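Local coordinates for protein nicotinamide-nucleotide adenylyltransferase NadR family / Ribosylnicotinamide kinase (Lactococcus lactis subsp. cremoris, PDB 6GYE) that probably phosphorylates nicotinamide riboside, which it binds in its kinase domain, and may adenylylate the resulting mononucleotide on the route to NAD+, at residues Leu46-Asp52 and Val82-Asn88; Gly96-Trp100 and Glu127-Leu132; Val299-Ile303 and Arg320-His324. All blocks are in the same frame, centred on the assembly; numbering follows the deposited sequence.

Contact 1 of 3, residues Leu46-Asp52 and Val82-Asn88; sequences LVVSGYD and VSMLNEN
Val48 gives its amide to Ser83 O and its carbonyl to Leu85 N, and this pair of bonds forms the middle of a parallel ladder between residues 46-50 and 82-86. The Val48 N to Ser83 O bond is 2.9 Å long and almost straight at 174°. Nearer the strand starts, Leu46 O accepts Ser83 N at 2.9 Å. Toward the other end the Gly50 N bond to Leu85 O is longer and more bent, but Gly50 O takes Glu87 N at 2.8 Å, carrying the pairing past the strand end.

Apolar contacts lie on both faces of the sheet. Val47 CG1 rests on Leu85 CB at 3.5 Å; on the face of Leu46, Val48 and Val82, Val82 CG1 touches Val48 CG2 and its other methyl, CG2, meets Leu46 CD1.

At and beyond the strand ends polar side chains take over. Asn88 N bonds to Asn86 OD1 in an Asx turn, and the Asn88 amide grips Asp52 twice: OD1 accepts Asp52 N on an in-plane lone pair at 2.7 Å, while ND2 reaches Asp52 OD1 from above the carboxylate, the Asn88 amide and Asp52 carboxylate planes being 64° apart. Glu87 OE1 lies at the edge of the Tyr51 ring and is linked to Ser49 OG through one water.

The pair belongs to the five-stranded parallel sheet of a Rossmann-like nucleotidyltransferase fold, with strand 80-86 outermost and strand 15-21 on the far side of 43-50. Helix 63-73 covers Val48, Val82 and Met84, whereas helix 95-110 packs on Ser83 and Leu85.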
ATOM      1  N   LEU A  46      20.623  -6.908  -7.828  1.00 61.00           N
ATOM      2  CA  LEU A  46      19.958  -6.760  -6.540  1.00 59.22           C
ATOM      3  C   LEU A  46      19.375  -8.098  -6.128  1.00 62.11           C
ATOM      4  O   LEU A  46      18.653  -8.722  -6.907  1.00 63.35           O
ATOM      5  CB  LEU A  46      18.844  -5.721  -6.582  1.00 62.51           C
ATOM      6  CG  LEU A  46      19.211  -4.291  -6.957  1.00 70.59           C
ATOM      7  CD1 LEU A  46      17.987  -3.367  -6.809  1.00 58.74           C
ATOM      8  CD2 LEU A  46      20.407  -3.810  -6.135  1.00 79.14           C
ATOM      9  N   VAL A  47      19.708  -8.557  -4.925  1.00 56.76           N
ATOM     10  CA  VAL A  47      19.181  -9.829  -4.448  1.00 63.67           C
ATOM     11  C   VAL A  47      18.167  -9.557  -3.346  1.00 61.53           C
ATOM     12  O   VAL A  47      18.512  -9.023  -2.290  1.00 63.23           O
ATOM     13  CB  VAL A  47      20.289 -10.778  -3.984  1.00 60.37           C
ATOM     14  CG1 VAL A  47      19.678 -12.042  -3.418  1.00 64.81           C
ATOM     15  CG2 VAL A  47      21.173 -11.136  -5.164  1.00 57.33           C
ATOM     16  N   VAL A  48      16.906  -9.885  -3.620  1.00 59.05           N
ATOM     17  CA  VAL A  48      15.835  -9.825  -2.633  1.00 53.03           C
ATOM     18  C   VAL A  48      15.762 -11.189  -1.985  1.00 59.23           C
ATOM     19  O   VAL A  48      15.439 -12.174  -2.661  1.00 59.40           O
ATOM     20  CB  VAL A  48      14.481  -9.494  -3.280  1.00 59.89           C
ATOM     21  CG1 VAL A  48      13.487  -9.079  -2.212  1.00 60.06           C
ATOM     22  CG2 VAL A  48      14.621  -8.466  -4.368  1.00 59.90           C
ATOM     23  N   SER A  49      16.051 -11.262  -0.690  1.00 61.40           N
ATOM     24  CA  SER A  49      15.970 -12.537   0.005  1.00 64.43           C
ATOM     25  C   SER A  49      14.717 -12.579   0.874  1.00 68.80           C
ATOM     26  O   SER A  49      14.172 -11.542   1.267  1.00 67.58           O
ATOM     27  CB  SER A  49      17.228 -12.786   0.841  1.00 64.75           C
ATOM     28  OG  SER A  49      17.418 -11.742   1.768  1.00 74.68           O
ATOM     29  N   GLY A  50      14.242 -13.794   1.131  1.00 68.44           N
ATOM     30  CA  GLY A  50      13.037 -13.965   1.923  1.00 68.52           C
ATOM     31  C   GLY A  50      12.685 -15.429   2.081  1.00 75.53           C
ATOM     32  O   GLY A  50      13.283 -16.315   1.455  1.00 83.65           O
ATOM     33  N   TYR A  51      11.691 -15.668   2.934  1.00 68.75           N
ATOM     34  CA  TYR A  51      11.166 -17.006   3.179  1.00 72.38           C
ATOM     35  C   TYR A  51       9.752 -16.858   3.718  1.00 73.19           C
ATOM     36  O   TYR A  51       9.368 -15.788   4.197  1.00 70.81           O
ATOM     37  CB  TYR A  51      12.052 -17.800   4.161  1.00 70.88           C
ATOM     38  CG  TYR A  51      12.346 -17.070   5.461  1.00 73.60           C
ATOM     39  CD1 TYR A  51      13.444 -16.211   5.571  1.00 73.72           C
ATOM     40  CD2 TYR A  51      11.529 -17.232   6.574  1.00 75.28           C
ATOM     41  CE1 TYR A  51      13.713 -15.532   6.756  1.00 76.46           C
ATOM     42  CE2 TYR A  51      11.796 -16.562   7.764  1.00 80.08           C
ATOM     43  CZ  TYR A  51      12.884 -15.711   7.847  1.00 80.88           C
ATOM     44  OH  TYR A  51      13.138 -15.045   9.027  1.00 89.55           O
ATOM     45  N   ASP A  52       8.982 -17.942   3.640  1.00 75.58           N
ATOM     46  CA  ASP A  52       7.602 -17.908   4.112  1.00 80.61           C
ATOM     47  C   ASP A  52       7.530 -17.390   5.546  1.00 87.90           C
ATOM     48  O   ASP A  52       8.314 -17.796   6.405  1.00 91.46           O
ATOM     49  CB  ASP A  52       6.980 -19.303   4.018  1.00 88.44           C
ATOM     50  CG  ASP A  52       6.722 -19.743   2.583  1.00 95.24           C
ATOM     51  OD1 ASP A  52       6.826 -18.909   1.660  1.00 94.26           O
ATOM     52  OD2 ASP A  52       6.419 -20.939   2.377  1.00101.55           O
ATOM     53  N   VAL A  82      17.142  -7.240 -11.015  1.00 61.64           N
ATOM     54  CA  VAL A  82      16.542  -7.627  -9.738  1.00 58.74           C
ATOM     55  C   VAL A  82      16.245  -9.115  -9.776  1.00 65.90           C
ATOM     56  O   VAL A  82      15.601  -9.602 -10.720  1.00 67.04           O
ATOM     57  CB  VAL A  82      15.246  -6.849  -9.440  1.00 56.72           C
ATOM     58  CG1 VAL A  82      14.615  -7.385  -8.158  1.00 55.25           C
ATOM     59  CG2 VAL A  82      15.519  -5.355  -9.322  1.00 54.23           C
ATOM     60  N   SER A  83      16.691  -9.830  -8.744  0.53 61.69           N
ATOM     61  CA  SER A  83      16.545 -11.275  -8.675  0.53 64.75           C
ATOM     62  C   SER A  83      16.133 -11.682  -7.265  0.53 66.53           C
ATOM     63  O   SER A  83      16.320 -10.939  -6.297  0.53 69.13           O
ATOM     64  CB  SER A  83      17.841 -11.986  -9.072  0.53 66.11           C
ATOM     65  OG  SER A  83      18.854 -11.746  -8.112  0.53 61.03           O
ATOM     66  N   MET A  84      15.585 -12.888  -7.162  1.00 66.15           N
ATOM     67  CA  MET A  84      14.965 -13.390  -5.947  1.00 62.53           C
ATOM     68  C   MET A  84      15.803 -14.529  -5.387  1.00 69.80           C
ATOM     69  O   MET A  84      16.143 -15.462  -6.123  1.00 66.71           O
ATOM     70  CB  MET A  84      13.552 -13.888  -6.258  1.00 65.36           C
ATOM     71  CG  MET A  84      12.539 -13.739  -5.156  1.00 74.97           C
ATOM     72  SD  MET A  84      10.895 -14.278  -5.676  1.00 82.36           S
ATOM     73  CE  MET A  84      11.052 -16.051  -5.503  1.00 81.93           C
ATOM     74  N   LEU A  85      16.147 -14.445  -4.090  1.00 70.66           N
ATOM     75  CA  LEU A  85      16.805 -15.536  -3.366  1.00 63.45           C
ATOM     76  C   LEU A  85      15.811 -16.108  -2.364  1.00 68.46           C
ATOM     77  O   LEU A  85      15.600 -15.534  -1.295  1.00 71.79           O
ATOM     78  CB  LEU A  85      18.076 -15.089  -2.657  1.00 71.17           C
ATOM     79  CG  LEU A  85      18.766 -16.241  -1.905  1.00 73.13           C
ATOM     80  CD1 LEU A  85      19.022 -17.400  -2.845  1.00 72.83           C
ATOM     81  CD2 LEU A  85      20.069 -15.807  -1.294  1.00 72.30           C
ATOM     82  N   ASN A  86      15.202 -17.236  -2.728  1.00 77.04           N
ATOM     83  CA  ASN A  86      14.220 -17.924  -1.896  1.00 81.37           C
ATOM     84  C   ASN A  86      14.945 -18.776  -0.851  1.00 85.02           C
ATOM     85  O   ASN A  86      15.699 -19.694  -1.200  1.00 78.90           O
ATOM     86  CB  ASN A  86      13.322 -18.789  -2.788  1.00 82.19           C
ATOM     87  CG  ASN A  86      12.159 -19.427  -2.037  1.00 89.90           C
ATOM     88  OD1 ASN A  86      12.242 -19.717  -0.842  1.00 92.87           O
ATOM     89  ND2 ASN A  86      11.072 -19.677  -2.754  1.00 98.75           N
ATOM     90  N   GLU A  87      14.710 -18.492   0.428  1.00 84.40           N
ATOM     91  CA  GLU A  87      15.431 -19.174   1.495  1.00 81.83           C
ATOM     92  C   GLU A  87      14.621 -20.271   2.183  1.00 79.23           C
ATOM     93  O   GLU A  87      15.077 -20.806   3.199  1.00 87.74           O
ATOM     94  CB  GLU A  87      15.919 -18.155   2.527  1.00 75.76           C
ATOM     95  CG  GLU A  87      17.110 -17.346   2.048  1.00 76.84           C
ATOM     96  CD  GLU A  87      17.386 -16.130   2.905  1.00 80.33           C
ATOM     97  OE1 GLU A  87      16.456 -15.679   3.614  1.00 80.05           O
ATOM     98  OE2 GLU A  87      18.543 -15.646   2.881  1.00 78.53           O
ATOM     99  N   ASN A  88      13.466 -20.650   1.635  1.00 78.61           N
ATOM    100  CA  ASN A  88      12.660 -21.722   2.210  1.00 87.48           C
ATOM    101  C   ASN A  88      13.409 -23.052   2.149  1.00 96.00           C
ATOM    102  O   ASN A  88      14.327 -23.241   1.347  1.00 93.98           O
ATOM    103  CB  ASN A  88      11.330 -21.881   1.460  1.00 88.81           C
ATOM    104  CG  ASN A  88      10.318 -20.769   1.761  1.00 90.84           C
ATOM    105  OD1 ASN A  88      10.405 -20.066   2.764  1.00 88.28           O
ATOM    106  ND2 ASN A  88       9.339 -20.629   0.882  1.00 92.88           N
TER
HETATM  107  O   HOH W   1      16.084 -13.070   4.085  1.00 62.69           O

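Contact 2 of 3, residues Gly96-Trp100 and Glu127-Leu132; sequences GWDEW and EYAAEL
Trp97 and Trp100, one helical turn apart, leave their backbone by different routes. Trp97 has CG anti to its carbonyl carbon, whereas Trp100 has CG anti to its own amide nitrogen (chi1 179°), and both indoles end up directed at helix 127-132. Tyr128 meets both. The six-membered edge of Trp97 points into the Tyr128 face in a T-shaped stack, with CH2 over the middle of the phenol ring and 3.8 Å from Tyr128 CE2; the planes stand at 82°. Tyr128 in turn offers its own edge to Trp100 in an offset edge-to-face pair with centroids 5.6 Å apart, so that the phenol ring serves as face to one indole and edge to the other.

This aromatic cluster joins two helices of the Rossmann-like domain, 95-110 and 126-133, which pack on the same face of its parallel sheet; the short segments cross at -76° with their axes 11.0 Å apart, a gap bridged by the large rings. The inner side reaches the sheet through Tyr128, which touches Val123, and through Leu132, which lies on Phe121 and Val145. Leu132 CD1 also meets the Trp100 rim at CZ3, 4.0 Å away.

One face of Trp97 is covered by the aliphatic part of Glu131. Its CG sits 3.6 Å from the centroid of the five-membered ring, close to the ring normal, in a CH-pi contact, while CB lies over CE3 on the six-membered side. Beyond CG the chain bends and the carboxylate stays beside the indole, nearly parallel to it, and Glu131 OE2 makes salt bridges with Lys134 and Arg135. Glu127 adds its CG beside Trp97 CZ2 at 3.8 Å.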
ATOM      1  N   GLY A  96      22.915 -25.489   5.889  1.00127.55           N
ATOM      2  CA  GLY A  96      22.166 -24.523   5.124  1.00114.01           C
ATOM      3  C   GLY A  96      23.067 -23.526   4.430  1.00100.23           C
ATOM      4  O   GLY A  96      22.665 -22.955   3.414  1.00 98.90           O
ATOM      5  N   TRP A  97      24.290 -23.329   4.938  1.00 91.46           N
ATOM      6  CA  TRP A  97      25.198 -22.360   4.329  1.00 91.26           C
ATOM      7  C   TRP A  97      25.656 -22.831   2.958  1.00 90.86           C
ATOM      8  O   TRP A  97      25.797 -22.022   2.036  1.00 92.38           O
ATOM      9  CB  TRP A  97      26.401 -22.083   5.232  1.00101.84           C
ATOM     10  CG  TRP A  97      26.132 -21.140   6.376  1.00105.84           C
ATOM     11  CD1 TRP A  97      26.196 -21.418   7.716  1.00108.54           C
ATOM     12  CD2 TRP A  97      25.768 -19.758   6.270  1.00100.19           C
ATOM     13  NE1 TRP A  97      25.888 -20.292   8.445  1.00105.43           N
ATOM     14  CE2 TRP A  97      25.623 -19.262   7.583  1.00 98.46           C
ATOM     15  CE3 TRP A  97      25.546 -18.894   5.190  1.00 94.30           C
ATOM     16  CZ2 TRP A  97      25.269 -17.943   7.843  1.00 96.94           C
ATOM     17  CZ3 TRP A  97      25.195 -17.586   5.449  1.00 92.40           C
ATOM     18  CH2 TRP A  97      25.059 -17.121   6.765  1.00 95.91           C
ATOM     19  N   ASP A  98      25.922 -24.130   2.815  1.00 92.85           N
ATOM     20  CA  ASP A  98      26.322 -24.676   1.524  1.00 90.93           C
ATOM     21  C   ASP A  98      25.199 -24.505   0.514  1.00 87.15           C
ATOM     22  O   ASP A  98      25.380 -23.898  -0.547  1.00 81.95           O
ATOM     23  CB  ASP A  98      26.682 -26.150   1.672  1.00102.22           C
ATOM     24  CG  ASP A  98      27.944 -26.358   2.464  1.00108.95           C
ATOM     25  OD1 ASP A  98      28.888 -25.565   2.281  1.00107.57           O
ATOM     26  OD2 ASP A  98      27.995 -27.323   3.258  1.00116.46           O
ATOM     27  N   GLU A  99      24.015 -25.020   0.855  1.00 88.45           N
ATOM     28  CA  GLU A  99      22.854 -24.896  -0.015  1.00 93.97           C
ATOM     29  C   GLU A  99      22.508 -23.432  -0.279  1.00101.38           C
ATOM     30  O   GLU A  99      22.156 -23.061  -1.406  1.00102.91           O
ATOM     31  CB  GLU A  99      21.672 -25.634   0.612  1.00 99.46           C
ATOM     32  CG  GLU A  99      20.346 -25.444  -0.110  1.00112.74           C
ATOM     33  CD  GLU A  99      20.217 -26.285  -1.357  1.00119.94           C
ATOM     34  OE1 GLU A  99      21.081 -27.168  -1.568  1.00125.65           O
ATOM     35  OE2 GLU A  99      19.246 -26.062  -2.120  1.00115.86           O
ATOM     36  N   TRP A 100      22.601 -22.583   0.746  1.00101.45           N
ATOM     37  CA  TRP A 100      22.334 -21.163   0.548  1.00 91.17           C
ATOM     38  C   TRP A 100      23.255 -20.583  -0.519  1.00 85.51           C
ATOM     39  O   TRP A 100      22.797 -19.939  -1.471  1.00 80.31           O
ATOM     40  CB  TRP A 100      22.481 -20.413   1.878  1.00 90.59           C
ATOM     41  CG  TRP A 100      22.246 -18.941   1.798  1.00 86.36           C
ATOM     42  CD1 TRP A 100      21.052 -18.287   1.908  1.00 80.43           C
ATOM     43  CD2 TRP A 100      23.243 -17.932   1.619  1.00 86.51           C
ATOM     44  NE1 TRP A 100      21.244 -16.930   1.782  1.00 79.02           N
ATOM     45  CE2 TRP A 100      22.579 -16.688   1.599  1.00 81.52           C
ATOM     46  CE3 TRP A 100      24.633 -17.960   1.455  1.00 85.30           C
ATOM     47  CZ2 TRP A 100      23.258 -15.486   1.434  1.00 80.62           C
ATOM     48  CZ3 TRP A 100      25.305 -16.765   1.286  1.00 78.64           C
ATOM     49  CH2 TRP A 100      24.617 -15.546   1.278  1.00 79.41           C
ATOM     50  N   GLU A 127      29.001 -12.466   9.828  1.00 99.54           N
ATOM     51  CA  GLU A 127      28.824 -13.899   9.626  1.00101.51           C
ATOM     52  C   GLU A 127      28.649 -14.239   8.154  1.00 95.33           C
ATOM     53  O   GLU A 127      29.248 -15.200   7.657  1.00 94.59           O
ATOM     54  CB  GLU A 127      27.623 -14.399  10.426  1.00108.97           C
ATOM     55  CG  GLU A 127      27.353 -15.884  10.249  1.00120.62           C
ATOM     56  CD  GLU A 127      26.507 -16.469  11.363  1.00130.10           C
ATOM     57  OE1 GLU A 127      25.690 -15.726  11.951  1.00131.33           O
ATOM     58  OE2 GLU A 127      26.668 -17.672  11.658  1.00134.70           O
ATOM     59  N   TYR A 128      27.861 -13.445   7.435  1.00 89.22           N
ATOM     60  CA  TYR A 128      27.656 -13.715   6.018  1.00 86.80           C
ATOM     61  C   TYR A 128      28.964 -13.609   5.254  1.00 87.03           C
ATOM     62  O   TYR A 128      29.277 -14.468   4.419  1.00 86.61           O
ATOM     63  CB  TYR A 128      26.602 -12.764   5.457  1.00 81.37           C
ATOM     64  CG  TYR A 128      25.208 -13.231   5.789  1.00 93.05           C
ATOM     65  CD1 TYR A 128      24.703 -13.076   7.075  1.00 99.72           C
ATOM     66  CD2 TYR A 128      24.405 -13.855   4.835  1.00 95.18           C
ATOM     67  CE1 TYR A 128      23.435 -13.512   7.406  1.00106.69           C
ATOM     68  CE2 TYR A 128      23.128 -14.298   5.158  1.00 99.64           C
ATOM     69  CZ  TYR A 128      22.649 -14.120   6.448  1.00105.20           C
ATOM     70  OH  TYR A 128      21.390 -14.553   6.798  1.00104.00           O
ATOM     71  N   ALA A 129      29.757 -12.581   5.550  1.00 81.40           N
ATOM     72  CA  ALA A 129      31.030 -12.413   4.869  1.00 74.00           C
ATOM     73  C   ALA A 129      31.906 -13.644   5.030  1.00 82.90           C
ATOM     74  O   ALA A 129      32.392 -14.206   4.041  1.00 87.03           O
ATOM     75  CB  ALA A 129      31.737 -11.169   5.394  1.00 75.16           C
ATOM     76  N   ALA A 130      32.073 -14.117   6.267  1.00 82.84           N
ATOM     77  CA  ALA A 130      32.978 -15.241   6.504  1.00 87.09           C
ATOM     78  C   ALA A 130      32.476 -16.511   5.829  1.00 89.06           C
ATOM     79  O   ALA A 130      33.275 -17.272   5.267  1.00 91.44           O
ATOM     80  CB  ALA A 130      33.181 -15.462   8.004  1.00 83.06           C
ATOM     81  N   GLU A 131      31.166 -16.771   5.899  1.00 87.37           N
ATOM     82  CA  GLU A 131      30.620 -17.981   5.288  1.00 87.75           C
ATOM     83  C   GLU A 131      30.703 -17.913   3.769  1.00 86.93           C
ATOM     84  O   GLU A 131      30.957 -18.925   3.103  1.00 87.83           O
ATOM     85  CB  GLU A 131      29.173 -18.200   5.743  1.00 84.60           C
ATOM     86  CG  GLU A 131      29.011 -18.444   7.246  1.00 94.84           C
ATOM     87  CD  GLU A 131      29.781 -19.673   7.767  1.00103.53           C
ATOM     88  OE1 GLU A 131      29.991 -19.767   8.998  1.00104.34           O
ATOM     89  OE2 GLU A 131      30.184 -20.538   6.957  1.00106.08           O
ATOM     90  N   LEU A 132      30.510 -16.727   3.205  1.00 82.13           N
ATOM     91  CA  LEU A 132      30.618 -16.571   1.761  1.00 77.28           C
ATOM     92  C   LEU A 132      32.057 -16.769   1.285  1.00 82.75           C
ATOM     93  O   LEU A 132      32.298 -17.458   0.284  1.00 85.62           O
ATOM     94  CB  LEU A 132      30.086 -15.201   1.364  1.00 75.45           C
ATOM     95  CG  LEU A 132      29.656 -15.011  -0.079  1.00 73.40           C
ATOM     96  CD1 LEU A 132      28.840 -16.198  -0.531  1.00 75.49           C
ATOM     97  CD2 LEU A 132      28.807 -13.760  -0.130  1.00 68.45           C
TER

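Contact 3 of 3, residues Val299-Ile303 and Arg320-His324; sequences VIPPI and RHEFH
Pro302 fits between Arg320, His321 and His324 where the chain leaves strand 296-300 of the four-stranded parallel sheet in the P-loop NTPase-type kinase domain and faces the first turn of helix 320-333. Its ring supplies most of the surface that segment 299-303 gives to the contact, which is made by van der Waals packing without a hydrogen bond between the two segments. Starting at the base, Pro302 CB presses on Arg320 CB at 3.5 Å and also comes near His321 CE1. One atom further, CG stands over the centre of the His321 imidazole, 4.0 Å from the centroid and 10° off the normal, a CH-pi contact to the ring face; the same atom approaches His324 CB. The ring closes at CD, which lies over a face of the second imidazole, 3.6 Å from His324 CG.

His324 is brought under the proline by a first torsion that sets CG anti to its backbone nitrogen (chi1 -178°), carrying the imidazole back along the loop toward the strand. There Pro301 CB lies 3.9 Å from His324 CE1. Pro301 also touches Arg358 of helix 358-370, while Arg320 packs against Ser188 and Thr191 in the loop after strand 181-187. The strand itself is reached at the imidazole edge, where Val299 CG1 meets His324 CE1 at 3.7 Å.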
ATOM      1  N   VAL A 299     -18.805   8.181  10.216  1.00 48.26           N
ATOM      2  CA  VAL A 299     -20.203   8.036   9.827  1.00 53.28           C
ATOM      3  C   VAL A 299     -20.935   9.308  10.223  1.00 61.34           C
ATOM      4  O   VAL A 299     -20.908   9.700  11.395  1.00 58.09           O
ATOM      5  CB  VAL A 299     -20.850   6.807  10.484  1.00 55.75           C
ATOM      6  CG1 VAL A 299     -22.343   6.778  10.206  1.00 54.74           C
ATOM      7  CG2 VAL A 299     -20.181   5.528   9.985  1.00 50.32           C
ATOM      8  N   ILE A 300     -21.592   9.951   9.261  1.00 63.41           N
ATOM      9  CA  ILE A 300     -22.433  11.115   9.537  1.00 64.46           C
ATOM     10  C   ILE A 300     -23.855  10.610   9.778  1.00 66.47           C
ATOM     11  O   ILE A 300     -24.509  10.155   8.826  1.00 71.28           O
ATOM     12  CB  ILE A 300     -22.390  12.126   8.388  1.00 61.50           C
ATOM     13  CG1 ILE A 300     -20.949  12.568   8.115  1.00 52.97           C
ATOM     14  CG2 ILE A 300     -23.301  13.305   8.703  1.00 66.50           C
ATOM     15  CD1 ILE A 300     -20.825  13.560   6.947  1.00 55.57           C
ATOM     16  N   PRO A 301     -24.377  10.709  10.995  1.00 72.59           N
ATOM     17  CA  PRO A 301     -25.698  10.165  11.287  1.00 77.70           C
ATOM     18  C   PRO A 301     -26.778  11.146  10.885  1.00 84.07           C
ATOM     19  O   PRO A 301     -26.518  12.349  10.739  1.00 83.82           O
ATOM     20  CB  PRO A 301     -25.661   9.974  12.807  1.00 76.44           C
ATOM     21  CG  PRO A 301     -24.791  11.088  13.257  1.00 73.76           C
ATOM     22  CD  PRO A 301     -23.746  11.279  12.194  1.00 71.88           C
ATOM     23  N   PRO A 302     -28.002  10.672  10.680  1.00 94.96           N
ATOM     24  CA  PRO A 302     -29.082  11.587  10.296  1.00105.84           C
ATOM     25  C   PRO A 302     -29.522  12.425  11.488  1.00114.36           C
ATOM     26  O   PRO A 302     -29.881  11.890  12.538  1.00119.68           O
ATOM     27  CB  PRO A 302     -30.187  10.639   9.823  1.00109.30           C
ATOM     28  CG  PRO A 302     -29.950   9.396  10.634  1.00107.19           C
ATOM     29  CD  PRO A 302     -28.445   9.266  10.682  1.00 98.60           C
ATOM     30  N   ILE A 303     -29.440  13.745  11.341  1.00120.30           N
ATOM     31  CA  ILE A 303     -30.161  14.670  12.203  1.00133.01           C
ATOM     32  C   ILE A 303     -30.779  15.744  11.320  1.00147.07           C
ATOM     33  O   ILE A 303     -30.328  15.997  10.200  1.00147.38           O
ATOM     34  CB  ILE A 303     -29.269  15.296  13.299  1.00124.41           C
ATOM     35  CG1 ILE A 303     -30.115  15.673  14.523  1.00120.39           C
ATOM     36  CG2 ILE A 303     -28.508  16.503  12.755  1.00118.78           C
ATOM     37  CD1 ILE A 303     -31.038  14.556  15.019  1.00115.14           C
ATOM     38  N   ARG A 320     -33.573   8.738   5.722  1.00116.49           N
ATOM     39  CA  ARG A 320     -32.207   8.755   6.221  1.00103.93           C
ATOM     40  C   ARG A 320     -32.005   7.694   7.291  1.00101.22           C
ATOM     41  O   ARG A 320     -31.007   6.970   7.273  1.00 99.87           O
ATOM     42  CB  ARG A 320     -31.874  10.134   6.777  1.00104.39           C
ATOM     43  CG  ARG A 320     -32.161  11.267   5.834  1.00107.99           C
ATOM     44  CD  ARG A 320     -30.900  11.741   5.155  1.00110.97           C
ATOM     45  NE  ARG A 320     -30.962  13.169   4.856  1.00118.62           N
ATOM     46  CZ  ARG A 320     -30.836  14.132   5.768  1.00122.22           C
ATOM     47  NH1 ARG A 320     -30.644  13.828   7.051  1.00119.18           N
ATOM     48  NH2 ARG A 320     -30.904  15.403   5.396  1.00122.66           N
ATOM     49  N   HIS A 321     -32.948   7.585   8.230  1.00105.87           N
ATOM     50  CA  HIS A 321     -32.805   6.605   9.301  1.00107.32           C
ATOM     51  C   HIS A 321     -32.812   5.186   8.758  1.00101.18           C
ATOM     52  O   HIS A 321     -32.129   4.312   9.302  1.00 99.65           O
ATOM     53  CB  HIS A 321     -33.906   6.801  10.342  1.00118.56           C
ATOM     54  CG  HIS A 321     -33.831   8.122  11.041  1.00126.70           C
ATOM     55  ND1 HIS A 321     -34.224   9.302  10.444  1.00128.20           N
ATOM     56  CD2 HIS A 321     -33.378   8.456  12.272  1.00128.03           C
ATOM     57  CE1 HIS A 321     -34.033  10.303  11.284  1.00128.05           C
ATOM     58  NE2 HIS A 321     -33.522   9.817  12.401  1.00128.25           N
ATOM     59  N   GLU A 322     -33.560   4.948   7.681  1.00 98.51           N
ATOM     60  CA  GLU A 322     -33.498   3.667   6.986  1.00 97.46           C
ATOM     61  C   GLU A 322     -32.079   3.392   6.478  1.00 89.73           C
ATOM     62  O   GLU A 322     -31.522   2.310   6.707  1.00 89.05           O
ATOM     63  CB  GLU A 322     -34.518   3.684   5.842  1.00108.02           C
ATOM     64  CG  GLU A 322     -35.233   2.376   5.529  1.00118.27           C
ATOM     65  CD  GLU A 322     -36.424   2.582   4.585  1.00128.01           C
ATOM     66  OE1 GLU A 322     -36.359   2.145   3.414  1.00128.56           O
ATOM     67  OE2 GLU A 322     -37.415   3.218   5.006  1.00133.41           O
ATOM     68  N   PHE A 323     -31.468   4.372   5.802  1.00 78.31           N
ATOM     69  CA  PHE A 323     -30.095   4.201   5.323  1.00 71.04           C
ATOM     70  C   PHE A 323     -29.127   3.968   6.479  1.00 71.52           C
ATOM     71  O   PHE A 323     -28.219   3.134   6.387  1.00 72.83           O
ATOM     72  CB  PHE A 323     -29.662   5.427   4.521  1.00 63.20           C
ATOM     73  CG  PHE A 323     -28.224   5.406   4.097  1.00 65.56           C
ATOM     74  CD1 PHE A 323     -27.220   5.850   4.948  1.00 65.71           C
ATOM     75  CD2 PHE A 323     -27.872   4.951   2.837  1.00 66.56           C
ATOM     76  CE1 PHE A 323     -25.882   5.829   4.557  1.00 64.42           C
ATOM     77  CE2 PHE A 323     -26.548   4.924   2.432  1.00 64.09           C
ATOM     78  CZ  PHE A 323     -25.547   5.364   3.296  1.00 65.74           C
ATOM     79  N   HIS A 324     -29.263   4.741   7.549  1.00 71.60           N
ATOM     80  CA  HIS A 324     -28.303   4.652   8.640  1.00 68.01           C
ATOM     81  C   HIS A 324     -28.371   3.300   9.344  1.00 79.37           C
ATOM     82  O   HIS A 324     -27.329   2.686   9.610  1.00 78.97           O
ATOM     83  CB  HIS A 324     -28.534   5.793   9.621  1.00 67.86           C
ATOM     84  CG  HIS A 324     -27.567   5.801  10.755  1.00 73.26           C
ATOM     85  ND1 HIS A 324     -26.309   6.351  10.650  1.00 70.23           N
ATOM     86  CD2 HIS A 324     -27.677   5.341  12.023  1.00 73.63           C
ATOM     87  CE1 HIS A 324     -25.679   6.218  11.804  1.00 72.35           C
ATOM     88  NE2 HIS A 324     -26.487   5.608  12.653  1.00 74.19           N
TER

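Contacts 1 and 2 share one domain and touch: strand 80-86 leads on into helix 95-110, and Trp100 NE1 of contact 2 probably donates a hydrogen bond to Glu87 OE2 of contact 1 at 3.2 Å. The centres of the two contacts lie 15 Å apart. Contact 3 belongs to the other domain, on the opposite side of the chain's centre; its nearest atoms are about 36 Å from those of contact 1 and about 46 Å from those of contact 2. It is also the one placed in the domain that holds nicotinamide riboside, yet the Val299 side chain remains about 14 Å from the ligand, near a probable Walker A loop.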